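Local atomic coordinates of probable ribosomal RNA small subunit methyltransferase (Thermus thermophilus, PDB entry 3DMF), a protein that binds S-adenosylmethionine and probably uses it to methylate RNA of the small ribosomal subunit. Residues A[300-305]-A[328-333]; A[304-309]-A[336-341]. All coordinates share one frame; numbering follows the deposited sequence.

Contact 1. Residues A[300-305]-A[328-333]; sequences DIIVTN and ARLRPG. With SAM (S-adenosylmethionine), chain H; SO4 (sulfate ion), chain G.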
ATOM      1  N   ASP A 300      10.200 -21.818  -6.210  1.00 22.36           N
ATOM      2  CA  ASP A 300      11.030 -22.668  -5.358  1.00 22.31           C
ATOM      3  C   ASP A 300      11.118 -22.149  -3.925  1.00 22.14           C
ATOM      4  O   ASP A 300      11.186 -22.931  -2.963  1.00 22.06           O
ATOM      5  CB  ASP A 300      12.443 -22.782  -5.942  1.00 23.11           C
ATOM      6  CG  ASP A 300      12.435 -23.295  -7.364  1.00 23.55           C
ATOM      7  OD1 ASP A 300      11.831 -24.364  -7.593  1.00 24.82           O
ATOM      8  OD2 ASP A 300      13.007 -22.621  -8.251  1.00 24.30           O
ATOM      9  N   ILE A 301      11.155 -20.828  -3.798  1.00 21.97           N
ATOM     10  CA  ILE A 301      11.287 -20.176  -2.498  1.00 21.70           C
ATOM     11  C   ILE A 301      10.279 -19.043  -2.466  1.00 21.54           C
ATOM     12  O   ILE A 301      10.159 -18.309  -3.438  1.00 21.63           O
ATOM     13  CB  ILE A 301      12.709 -19.593  -2.292  1.00 21.46           C
ATOM     14  CG1 ILE A 301      13.764 -20.710  -2.437  1.00 20.92           C
ATOM     15  CG2 ILE A 301      12.847 -18.936  -0.924  1.00 22.80           C
ATOM     16  CD1 ILE A 301      15.206 -20.214  -2.528  1.00 23.62           C
ATOM     17  N   ILE A 302       9.556 -18.909  -1.356  1.00 20.89           N
ATOM     18  CA  ILE A 302       8.704 -17.727  -1.150  1.00 20.97           C
ATOM     19  C   ILE A 302       9.097 -17.068   0.162  1.00 20.80           C
ATOM     20  O   ILE A 302       9.314 -17.763   1.144  1.00 20.83           O
ATOM     21  CB  ILE A 302       7.192 -18.091  -1.247  1.00 21.33           C
ATOM     22  CG1 ILE A 302       6.900 -18.635  -2.656  1.00 21.83           C
ATOM     23  CG2 ILE A 302       6.305 -16.867  -0.930  1.00 20.82           C
ATOM     24  CD1 ILE A 302       5.451 -19.068  -2.902  1.00 22.51           C
ATOM     25  N   VAL A 303       9.250 -15.739   0.151  1.00 20.27           N
ATOM     26  CA  VAL A 303       9.658 -14.981   1.342  1.00 20.80           C
ATOM     27  C   VAL A 303       8.672 -13.873   1.602  1.00 21.21           C
ATOM     28  O   VAL A 303       8.089 -13.340   0.658  1.00 21.58           O
ATOM     29  CB  VAL A 303      11.096 -14.365   1.221  1.00 20.88           C
ATOM     30  CG1 VAL A 303      12.139 -15.453   1.088  1.00 21.36           C
ATOM     31  CG2 VAL A 303      11.181 -13.353   0.083  1.00 21.37           C
ATOM     32  N   THR A 304       8.493 -13.525   2.872  1.00 20.79           N
ATOM     33  CA  THR A 304       7.635 -12.396   3.207  1.00 20.66           C
ATOM     34  C   THR A 304       7.902 -11.818   4.583  1.00 21.40           C
ATOM     35  O   THR A 304       8.088 -12.556   5.553  1.00 21.22           O
ATOM     36  CB  THR A 304       6.120 -12.756   3.058  1.00 21.44           C
ATOM     37  OG1 THR A 304       5.328 -11.572   3.238  1.00 22.44           O
ATOM     38  CG2 THR A 304       5.649 -13.843   4.074  1.00 21.45           C
ATOM     39  N   ASN A 305       7.947 -10.487   4.621  1.00 20.81           N
ATOM     40  CA  ASN A 305       7.711  -9.719   5.844  1.00 21.37           C
ATOM     41  C   ASN A 305       6.299  -9.121   5.674  1.00 22.37           C
ATOM     42  O   ASN A 305       6.149  -8.082   5.025  1.00 22.23           O
ATOM     43  CB  ASN A 305       8.776  -8.628   6.021  1.00 21.87           C
ATOM     44  CG  ASN A 305       8.591  -7.855   7.293  1.00 22.06           C
ATOM     45  OD1 ASN A 305       7.588  -8.034   7.987  1.00 25.37           O
ATOM     46  ND2 ASN A 305       9.555  -6.994   7.627  1.00 23.68           N
ATOM     47  N   ALA A 328       0.044 -22.372  -1.812  1.00 25.04           N
ATOM     48  CA  ALA A 328      -0.498 -22.716  -3.122  1.00 25.17           C
ATOM     49  C   ALA A 328       0.490 -22.489  -4.273  1.00 25.85           C
ATOM     50  O   ALA A 328       0.367 -23.132  -5.322  1.00 27.38           O
ATOM     51  CB  ALA A 328      -1.782 -21.943  -3.361  1.00 23.78           C
ATOM     52  N   ARG A 329       1.447 -21.576  -4.082  1.00 25.94           N
ATOM     53  CA  ARG A 329       2.371 -21.154  -5.150  1.00 26.31           C
ATOM     54  C   ARG A 329       3.724 -21.881  -5.121  1.00 26.37           C
ATOM     55  O   ARG A 329       4.522 -21.746  -6.051  1.00 26.61           O
ATOM     56  CB  ARG A 329       2.605 -19.633  -5.107  1.00 26.02           C
ATOM     57  CG  ARG A 329       1.396 -18.749  -5.491  1.00 27.01           C
ATOM     58  CD  ARG A 329       1.305 -18.616  -6.978  1.00 25.38           C
ATOM     59  NE  ARG A 329       0.114 -17.864  -7.369  1.00 23.81           N
ATOM     60  CZ  ARG A 329      -0.326 -17.774  -8.621  1.00 21.79           C
ATOM     61  NH1 ARG A 329       0.317 -18.397  -9.608  1.00 24.47           N
ATOM     62  NH2 ARG A 329      -1.428 -17.071  -8.898  1.00 22.76           N
ATOM     63  N   LEU A 330       3.994 -22.626  -4.052  1.00 25.96           N
ATOM     64  CA  LEU A 330       5.229 -23.416  -3.979  1.00 25.69           C
ATOM     65  C   LEU A 330       5.138 -24.747  -4.712  1.00 25.93           C
ATOM     66  O   LEU A 330       4.135 -25.455  -4.599  1.00 26.42           O
ATOM     67  CB  LEU A 330       5.614 -23.674  -2.522  1.00 26.34           C
ATOM     68  CG  LEU A 330       6.318 -22.511  -1.821  1.00 25.33           C
ATOM     69  CD1 LEU A 330       6.365 -22.751  -0.306  1.00 25.85           C
ATOM     70  CD2 LEU A 330       7.727 -22.302  -2.391  1.00 27.17           C
ATOM     71  N   ARG A 331       6.201 -25.082  -5.446  1.00 25.13           N
ATOM     72  CA  ARG A 331       6.395 -26.431  -5.991  1.00 25.48           C
ATOM     73  C   ARG A 331       6.601 -27.417  -4.850  1.00 25.25           C
ATOM     74  O   ARG A 331       6.983 -27.018  -3.740  1.00 24.78           O
ATOM     75  CB  ARG A 331       7.630 -26.471  -6.895  1.00 25.54           C
ATOM     76  CG  ARG A 331       7.519 -25.580  -8.094  1.00 27.63           C
ATOM     77  CD  ARG A 331       8.659 -25.773  -9.045  1.00 29.43           C
ATOM     78  NE  ARG A 331       8.385 -25.010 -10.253  1.00 30.66           N
ATOM     79  CZ  ARG A 331       8.921 -23.828 -10.536  1.00 30.80           C
ATOM     80  NH1 ARG A 331       9.813 -23.288  -9.714  1.00 29.12           N
ATOM     81  NH2 ARG A 331       8.583 -23.199 -11.660  1.00 29.19           N
ATOM     82  N   PRO A 332       6.363 -28.720  -5.115  1.00 25.66           N
ATOM     83  CA  PRO A 332       6.768 -29.743  -4.145  1.00 25.50           C
ATOM     84  C   PRO A 332       8.232 -29.549  -3.741  1.00 25.49           C
ATOM     85  O   PRO A 332       9.086 -29.339  -4.603  1.00 25.59           O
ATOM     86  CB  PRO A 332       6.562 -31.048  -4.916  1.00 26.08           C
ATOM     87  CG  PRO A 332       5.427 -30.719  -5.873  1.00 25.75           C
ATOM     88  CD  PRO A 332       5.693 -29.303  -6.294  1.00 25.40           C
ATOM     89  N   GLY A 333       8.504 -29.570  -2.437  1.00 25.03           N
ATOM     90  CA  GLY A 333       9.859 -29.354  -1.917  1.00 24.59           C
ATOM     91  C   GLY A 333      10.270 -27.891  -1.815  1.00 24.07           C
ATOM     92  O   GLY A 333      11.357 -27.585  -1.316  1.00 24.39           O
TER
HETATM   93  N   SAM H 388       9.367  -6.725   1.860  1.00 20.42           N
HETATM   94  CA  SAM H 388       9.577  -5.309   2.302  1.00 20.31           C
HETATM   95  C   SAM H 388      10.595  -5.271   3.437  1.00 21.12           C
HETATM   96  O   SAM H 388      10.860  -6.326   4.004  1.00 21.97           O
HETATM   97  OXT SAM H 388      11.096  -4.207   3.767  1.00 21.16           O
HETATM   98  CB  SAM H 388       8.291  -4.642   2.796  1.00 20.40           C
HETATM   99  CG  SAM H 388       7.614  -5.355   3.976  1.00 21.00           C
HETATM  100  SD  SAM H 388       6.176  -4.462   4.642  1.00 20.82           S
HETATM  101  CE  SAM H 388       6.085  -5.141   6.322  1.00 22.95           C
HETATM  102  C5' SAM H 388       4.762  -5.322   3.900  1.00 20.38           C
HETATM  103  C4' SAM H 388       4.499  -4.907   2.449  1.00 19.26           C
HETATM  104  O4' SAM H 388       3.279  -5.551   2.070  1.00 17.58           O
HETATM  105  C3' SAM H 388       4.349  -3.392   2.212  1.00 16.49           C
HETATM  106  O3' SAM H 388       5.251  -2.977   1.226  1.00 16.38           O
HETATM  107  C2' SAM H 388       2.887  -3.289   1.764  1.00 16.42           C
HETATM  108  O2' SAM H 388       2.565  -2.170   0.934  1.00 16.84           O
HETATM  109  C1' SAM H 388       2.677  -4.662   1.149  1.00 15.96           C
HETATM  110  N9  SAM H 388       1.258  -5.008   0.981  1.00 15.29           N
HETATM  111  C8  SAM H 388       0.172  -4.629   1.739  1.00 15.66           C
HETATM  112  N7  SAM H 388      -0.947  -5.198   1.202  1.00 15.56           N
HETATM  113  C5  SAM H 388      -0.574  -5.912   0.109  1.00 15.27           C
HETATM  114  C6  SAM H 388      -1.284  -6.661  -0.828  1.00 14.35           C
HETATM  115  N6  SAM H 388      -2.614  -6.789  -0.826  1.00 14.82           N
HETATM  116  N1  SAM H 388      -0.561  -7.278  -1.822  1.00 14.87           N
HETATM  117  C2  SAM H 388       0.797  -7.156  -1.949  1.00 14.75           C
HETATM  118  N3  SAM H 388       1.525  -6.387  -1.050  1.00 15.38           N
HETATM  119  C4  SAM H 388       0.810  -5.800  -0.033  1.00 14.70           C
HETATM  120  S   SO4 G 387       5.975 -26.021 -12.408  0.60 53.82           S
HETATM  121  O1  SO4 G 387       6.099 -26.695 -11.119  0.60 53.79           O
HETATM  122  O2  SO4 G 387       7.278 -25.511 -12.821  0.60 54.19           O
HETATM  123  O3  SO4 G 387       5.482 -26.964 -13.408  0.60 54.57           O
HETATM  124  O4  SO4 G 387       5.036 -24.907 -12.305  0.60 54.41           O

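Contact 2. Residues A[304-309]-A[336-341]; sequences TNPPFH and FFLVSN. With SAM (S-adenosylmethionine), chain H.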
ATOM      1  N   THR A 304       8.493 -13.525   2.872  1.00 20.79           N
ATOM      2  CA  THR A 304       7.635 -12.396   3.207  1.00 20.66           C
ATOM      3  C   THR A 304       7.902 -11.818   4.583  1.00 21.40           C
ATOM      4  O   THR A 304       8.088 -12.556   5.553  1.00 21.22           O
ATOM      5  CB  THR A 304       6.120 -12.756   3.058  1.00 21.44           C
ATOM      6  OG1 THR A 304       5.328 -11.572   3.238  1.00 22.44           O
ATOM      7  CG2 THR A 304       5.649 -13.843   4.074  1.00 21.45           C
ATOM      8  N   ASN A 305       7.947 -10.487   4.621  1.00 20.81           N
ATOM      9  CA  ASN A 305       7.711  -9.719   5.844  1.00 21.37           C
ATOM     10  C   ASN A 305       6.299  -9.121   5.674  1.00 22.37           C
ATOM     11  O   ASN A 305       6.149  -8.082   5.025  1.00 22.23           O
ATOM     12  CB  ASN A 305       8.776  -8.628   6.021  1.00 21.87           C
ATOM     13  CG  ASN A 305       8.591  -7.855   7.293  1.00 22.06           C
ATOM     14  OD1 ASN A 305       7.588  -8.034   7.987  1.00 25.37           O
ATOM     15  ND2 ASN A 305       9.555  -6.994   7.627  1.00 23.68           N
ATOM     16  N   PRO A 306       5.253  -9.797   6.190  1.00 22.81           N
ATOM     17  CA  PRO A 306       3.880  -9.361   5.898  1.00 23.07           C
ATOM     18  C   PRO A 306       3.503  -8.085   6.621  1.00 23.26           C
ATOM     19  O   PRO A 306       4.118  -7.745   7.643  1.00 22.92           O
ATOM     20  CB  PRO A 306       3.003 -10.539   6.397  1.00 21.94           C
ATOM     21  CG  PRO A 306       3.911 -11.624   6.705  1.00 26.37           C
ATOM     22  CD  PRO A 306       5.268 -11.022   7.007  1.00 23.51           C
ATOM     23  N   PRO A 307       2.469  -7.389   6.130  1.00 23.92           N
ATOM     24  CA  PRO A 307       1.989  -6.207   6.836  1.00 24.31           C
ATOM     25  C   PRO A 307       1.413  -6.597   8.196  1.00 25.76           C
ATOM     26  O   PRO A 307       1.020  -7.758   8.405  1.00 25.32           O
ATOM     27  CB  PRO A 307       0.876  -5.681   5.918  1.00 25.43           C
ATOM     28  CG  PRO A 307       0.439  -6.838   5.135  1.00 24.92           C
ATOM     29  CD  PRO A 307       1.645  -7.715   4.953  1.00 23.90           C
ATOM     30  N   PHE A 308       1.391  -5.635   9.112  1.00 26.78           N
ATOM     31  CA  PHE A 308       0.832  -5.847  10.457  1.00 29.17           C
ATOM     32  C   PHE A 308       0.238  -4.559  10.978  1.00 30.87           C
ATOM     33  O   PHE A 308       0.650  -3.473  10.571  1.00 31.39           O
ATOM     34  CB  PHE A 308       1.889  -6.375  11.435  1.00 29.50           C
ATOM     35  CG  PHE A 308       3.132  -5.522  11.517  1.00 30.94           C
ATOM     36  CD1 PHE A 308       3.264  -4.544  12.494  1.00 35.26           C
ATOM     37  CD2 PHE A 308       4.175  -5.702  10.598  1.00 32.56           C
ATOM     38  CE1 PHE A 308       4.424  -3.754  12.573  1.00 34.92           C
ATOM     39  CE2 PHE A 308       5.330  -4.912  10.667  1.00 35.11           C
ATOM     40  CZ  PHE A 308       5.447  -3.940  11.657  1.00 33.96           C
ATOM     41  N   HIS A 309      -0.728  -4.700  11.879  1.00 33.52           N
ATOM     42  CA  HIS A 309      -1.394  -3.570  12.506  1.00 36.07           C
ATOM     43  C   HIS A 309      -0.566  -3.179  13.720  1.00 37.23           C
ATOM     44  O   HIS A 309      -0.374  -3.999  14.620  1.00 37.49           O
ATOM     45  CB  HIS A 309      -2.808  -3.984  12.916  1.00 36.57           C
ATOM     46  CG  HIS A 309      -3.760  -2.839  13.068  1.00 39.41           C
ATOM     47  ND1 HIS A 309      -4.096  -2.308  14.297  1.00 42.31           N
ATOM     48  CD2 HIS A 309      -4.458  -2.132  12.148  1.00 41.27           C
ATOM     49  CE1 HIS A 309      -4.958  -1.321  14.126  1.00 42.70           C
ATOM     50  NE2 HIS A 309      -5.194  -1.193  12.832  1.00 43.16           N
ATOM     51  N   PHE A 336       9.206 -21.843   2.377  1.00 21.38           N
ATOM     52  CA  PHE A 336       8.576 -20.573   2.746  1.00 21.50           C
ATOM     53  C   PHE A 336       9.260 -20.001   3.982  1.00 21.10           C
ATOM     54  O   PHE A 336       9.476 -20.723   4.975  1.00 21.12           O
ATOM     55  CB  PHE A 336       7.103 -20.845   3.045  1.00 21.77           C
ATOM     56  CG  PHE A 336       6.291 -19.628   3.423  1.00 22.19           C
ATOM     57  CD1 PHE A 336       6.410 -18.424   2.719  1.00 22.37           C
ATOM     58  CD2 PHE A 336       5.337 -19.720   4.435  1.00 23.74           C
ATOM     59  CE1 PHE A 336       5.610 -17.312   3.077  1.00 23.45           C
ATOM     60  CE2 PHE A 336       4.547 -18.632   4.790  1.00 22.21           C
ATOM     61  CZ  PHE A 336       4.673 -17.430   4.109  1.00 23.96           C
ATOM     62  N   PHE A 337       9.609 -18.711   3.916  1.00 20.42           N
ATOM     63  CA  PHE A 337      10.161 -17.987   5.069  1.00 21.01           C
ATOM     64  C   PHE A 337       9.247 -16.807   5.350  1.00 21.04           C
ATOM     65  O   PHE A 337       8.935 -16.031   4.436  1.00 21.11           O
ATOM     66  CB  PHE A 337      11.551 -17.428   4.769  1.00 21.69           C
ATOM     67  CG  PHE A 337      12.606 -18.470   4.544  1.00 20.33           C
ATOM     68  CD1 PHE A 337      13.466 -18.829   5.578  1.00 19.38           C
ATOM     69  CD2 PHE A 337      12.768 -19.074   3.295  1.00 20.50           C
ATOM     70  CE1 PHE A 337      14.443 -19.779   5.391  1.00 20.37           C
ATOM     71  CE2 PHE A 337      13.773 -20.033   3.098  1.00 20.62           C
ATOM     72  CZ  PHE A 337      14.601 -20.380   4.153  1.00 20.69           C
ATOM     73  N   LEU A 338       8.850 -16.656   6.618  1.00 21.05           N
ATOM     74  CA  LEU A 338       7.992 -15.553   7.044  1.00 21.48           C
ATOM     75  C   LEU A 338       8.573 -14.976   8.314  1.00 21.40           C
ATOM     76  O   LEU A 338       9.010 -15.722   9.191  1.00 20.54           O
ATOM     77  CB  LEU A 338       6.564 -16.041   7.295  1.00 22.21           C
ATOM     78  CG  LEU A 338       5.515 -15.050   7.817  1.00 22.40           C
ATOM     79  CD1 LEU A 338       4.145 -15.409   7.306  1.00 24.04           C
ATOM     80  CD2 LEU A 338       5.533 -15.038   9.353  1.00 24.24           C
ATOM     81  N   VAL A 339       8.592 -13.647   8.404  1.00 20.66           N
ATOM     82  CA  VAL A 339       9.080 -12.974   9.617  1.00 21.23           C
ATOM     83  C   VAL A 339       7.970 -12.135  10.228  1.00 22.00           C
ATOM     84  O   VAL A 339       7.224 -11.448   9.518  1.00 21.41           O
ATOM     85  CB  VAL A 339      10.393 -12.153   9.368  1.00 21.16           C
ATOM     86  CG1 VAL A 339      10.153 -10.953   8.497  1.00 20.78           C
ATOM     87  CG2 VAL A 339      11.044 -11.692  10.717  1.00 19.83           C
ATOM     88  N   SER A 340       7.849 -12.206  11.557  1.00 22.16           N
ATOM     89  CA  SER A 340       6.853 -11.401  12.224  1.00 23.49           C
ATOM     90  C   SER A 340       7.186 -11.046  13.658  1.00 23.25           C
ATOM     91  O   SER A 340       8.161 -11.525  14.243  1.00 22.47           O
ATOM     92  CB  SER A 340       5.464 -12.038  12.114  1.00 25.07           C
ATOM     93  OG  SER A 340       5.202 -12.926  13.173  1.00 24.48           O
ATOM     94  N   ASN A 341       6.358 -10.172  14.204  1.00 23.72           N
ATOM     95  CA  ASN A 341       6.417  -9.861  15.613  1.00 23.88           C
ATOM     96  C   ASN A 341       6.205 -11.154  16.410  1.00 23.38           C
ATOM     97  O   ASN A 341       5.468 -12.050  15.980  1.00 22.62           O
ATOM     98  CB  ASN A 341       5.391  -8.773  15.925  1.00 25.23           C
ATOM     99  CG  ASN A 341       5.638  -7.498  15.111  1.00 29.48           C
ATOM    100  OD1 ASN A 341       6.786  -7.186  14.750  1.00 34.19           O
ATOM    101  ND2 ASN A 341       4.568  -6.767  14.800  1.00 34.94           N
TER
HETATM  102  N   SAM H 388       9.367  -6.725   1.860  1.00 20.42           N
HETATM  103  CA  SAM H 388       9.577  -5.309   2.302  1.00 20.31           C
HETATM  104  C   SAM H 388      10.595  -5.271   3.437  1.00 21.12           C
HETATM  105  O   SAM H 388      10.860  -6.326   4.004  1.00 21.97           O
HETATM  106  OXT SAM H 388      11.096  -4.207   3.767  1.00 21.16           O
HETATM  107  CB  SAM H 388       8.291  -4.642   2.796  1.00 20.40           C
HETATM  108  CG  SAM H 388       7.614  -5.355   3.976  1.00 21.00           C
HETATM  109  SD  SAM H 388       6.176  -4.462   4.642  1.00 20.82           S
HETATM  110  CE  SAM H 388       6.085  -5.141   6.322  1.00 22.95           C
HETATM  111  C5' SAM H 388       4.762  -5.322   3.900  1.00 20.38           C
HETATM  112  C4' SAM H 388       4.499  -4.907   2.449  1.00 19.26           C
HETATM  113  O4' SAM H 388       3.279  -5.551   2.070  1.00 17.58           O
HETATM  114  C3' SAM H 388       4.349  -3.392   2.212  1.00 16.49           C
HETATM  115  O3' SAM H 388       5.251  -2.977   1.226  1.00 16.38           O
HETATM  116  C2' SAM H 388       2.887  -3.289   1.764  1.00 16.42           C
HETATM  117  O2' SAM H 388       2.565  -2.170   0.934  1.00 16.84           O
HETATM  118  C1' SAM H 388       2.677  -4.662   1.149  1.00 15.96           C
HETATM  119  N9  SAM H 388       1.258  -5.008   0.981  1.00 15.29           N
HETATM  120  C8  SAM H 388       0.172  -4.629   1.739  1.00 15.66           C
HETATM  121  N7  SAM H 388      -0.947  -5.198   1.202  1.00 15.56           N
HETATM  122  C5  SAM H 388      -0.574  -5.912   0.109  1.00 15.27           C
HETATM  123  C6  SAM H 388      -1.284  -6.661  -0.828  1.00 14.35           C
HETATM  124  N6  SAM H 388      -2.614  -6.789  -0.826  1.00 14.82           N
HETATM  125  N1  SAM H 388      -0.561  -7.278  -1.822  1.00 14.87           N
HETATM  126  C2  SAM H 388       0.797  -7.156  -1.949  1.00 14.75           C
HETATM  127  N3  SAM H 388       1.525  -6.387  -1.050  1.00 15.38           N
HETATM  128  C4  SAM H 388       0.810  -5.800  -0.033  1.00 14.70           C
HETATM  129  O   HOH W   1       5.493  -9.155   9.784  1.00 27.96           O

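Contact 1. Residues A[300-305]-A[328-333]
Ile302 rests its CD1 on both the CB of Arg329 (3.6 Å) and the CG of Leu330 (3.7 Å), in the tight, buried half of the contact. Its CG1 lies anti to the carbonyl carbon (chi1 -61°) and the chain runs on extended, which carries the methyl from strand 299-304 of the Rossmann-like methyltransferase domain to the end of helix 317-329. A branched, purely apolar side chain suits a buried strand position facing a helix end. Leu330 adds CD2 against the backbone O of Asp300 at 3.6 Å. The guanidinium of Arg329 leads away from this apolar patch: NH1 donates to the backbone O of Thr294, and NE forms a salt bridge with Asp290.

The other half is polar and more open. Arg331, extended from CG to NE, uses NH1 for a salt bridge and bent hydrogen bond (144°) to Asp300 OD1 at 3.1 Å, from above the carboxylate plane. Gln236 serves both partners, its N bonding Asp300 OD2 and its OE1 taking Arg331 NH2. NE and NH2 also hold O2 of a sulfate, probably from the crystallisation liquor, 2.8 Å from NE. A methionine in place of Arg331 would probably leave the Asp300 carboxylate without its cationic mate and Gln236 OE1 without its NH2 donor. The two anions share the positive charge and, with Gln236, probably fix the turn of the guanidinium, while the salt bridge ties the start of strand 299-304 to strand 330-331.

Contact 2. Residues A[304-309]-A[336-341]
Thr304 and Leu338 pair as a parallel beta bridge, with Thr304 N bonded to Phe337 O at 3.0 Å and Val339 N to Thr304 O at 3.1 Å. Here the Asn-Pro-Pro-Phe motif of N6-adenine and related methyltransferases leaves strand 299-304 of the Rossmann-like sheet. Thr304 suits the last strand position because its two branches differ: OG1 goes to Leu240 O, while CG2, between the backbone N and the carbonyl carbon, packs on CE1 of Phe336 at 3.6 Å. Pro306, rigid and without an N-H, crosses Leu338 at about a right angle, its CG 3.8 Å from CD1. Beyond the bridge, a water lies 2.9 Å from both Pro306 O and Val339 O and bridges them.

Asn305 rests its CB on CG1 of Val339, and its ND2 bonds Ser216 OG. Its backbone O lies 3.2 Å from the S-adenosylmethionine methyl, CE. In a guanosine complex of this protein, Asn305, Phe308 and Asn341 bind the nucleoside; the Phe308 ring could offer it an aromatic surface. The Asn341 amide stands steeply against this ring, their planes 78° apart, with ND2 over one face, 3.4 Å above the plane and shifted toward the rim.

Overall arrangement
Contacts 1 and 2 follow one another along strand 299-304, sharing Thr304 and Asn305, with centres 14 Å apart. Contact 1 lies at the start of the strand and contact 2 at its C-terminal end, where the cofactor sits. The second partners are also consecutive, since strand 334-340 soon follows 330-331. Between the two contacts Ile302 O lies 2.9 Å from Phe337 N, a probable hydrogen bond that continues the parallel pairing, and Leu330 CD1 packs on Phe336 CB at 3.9 Å. The apolar face of Ile302 and Leu330 thus continues through Phe336 to Thr304 and Leu338; one residue on, the chain turns into the loop whose Asn305 meets S-adenosylmethionine, which Ser216, Glu262, Asp288 and Val289 also bind.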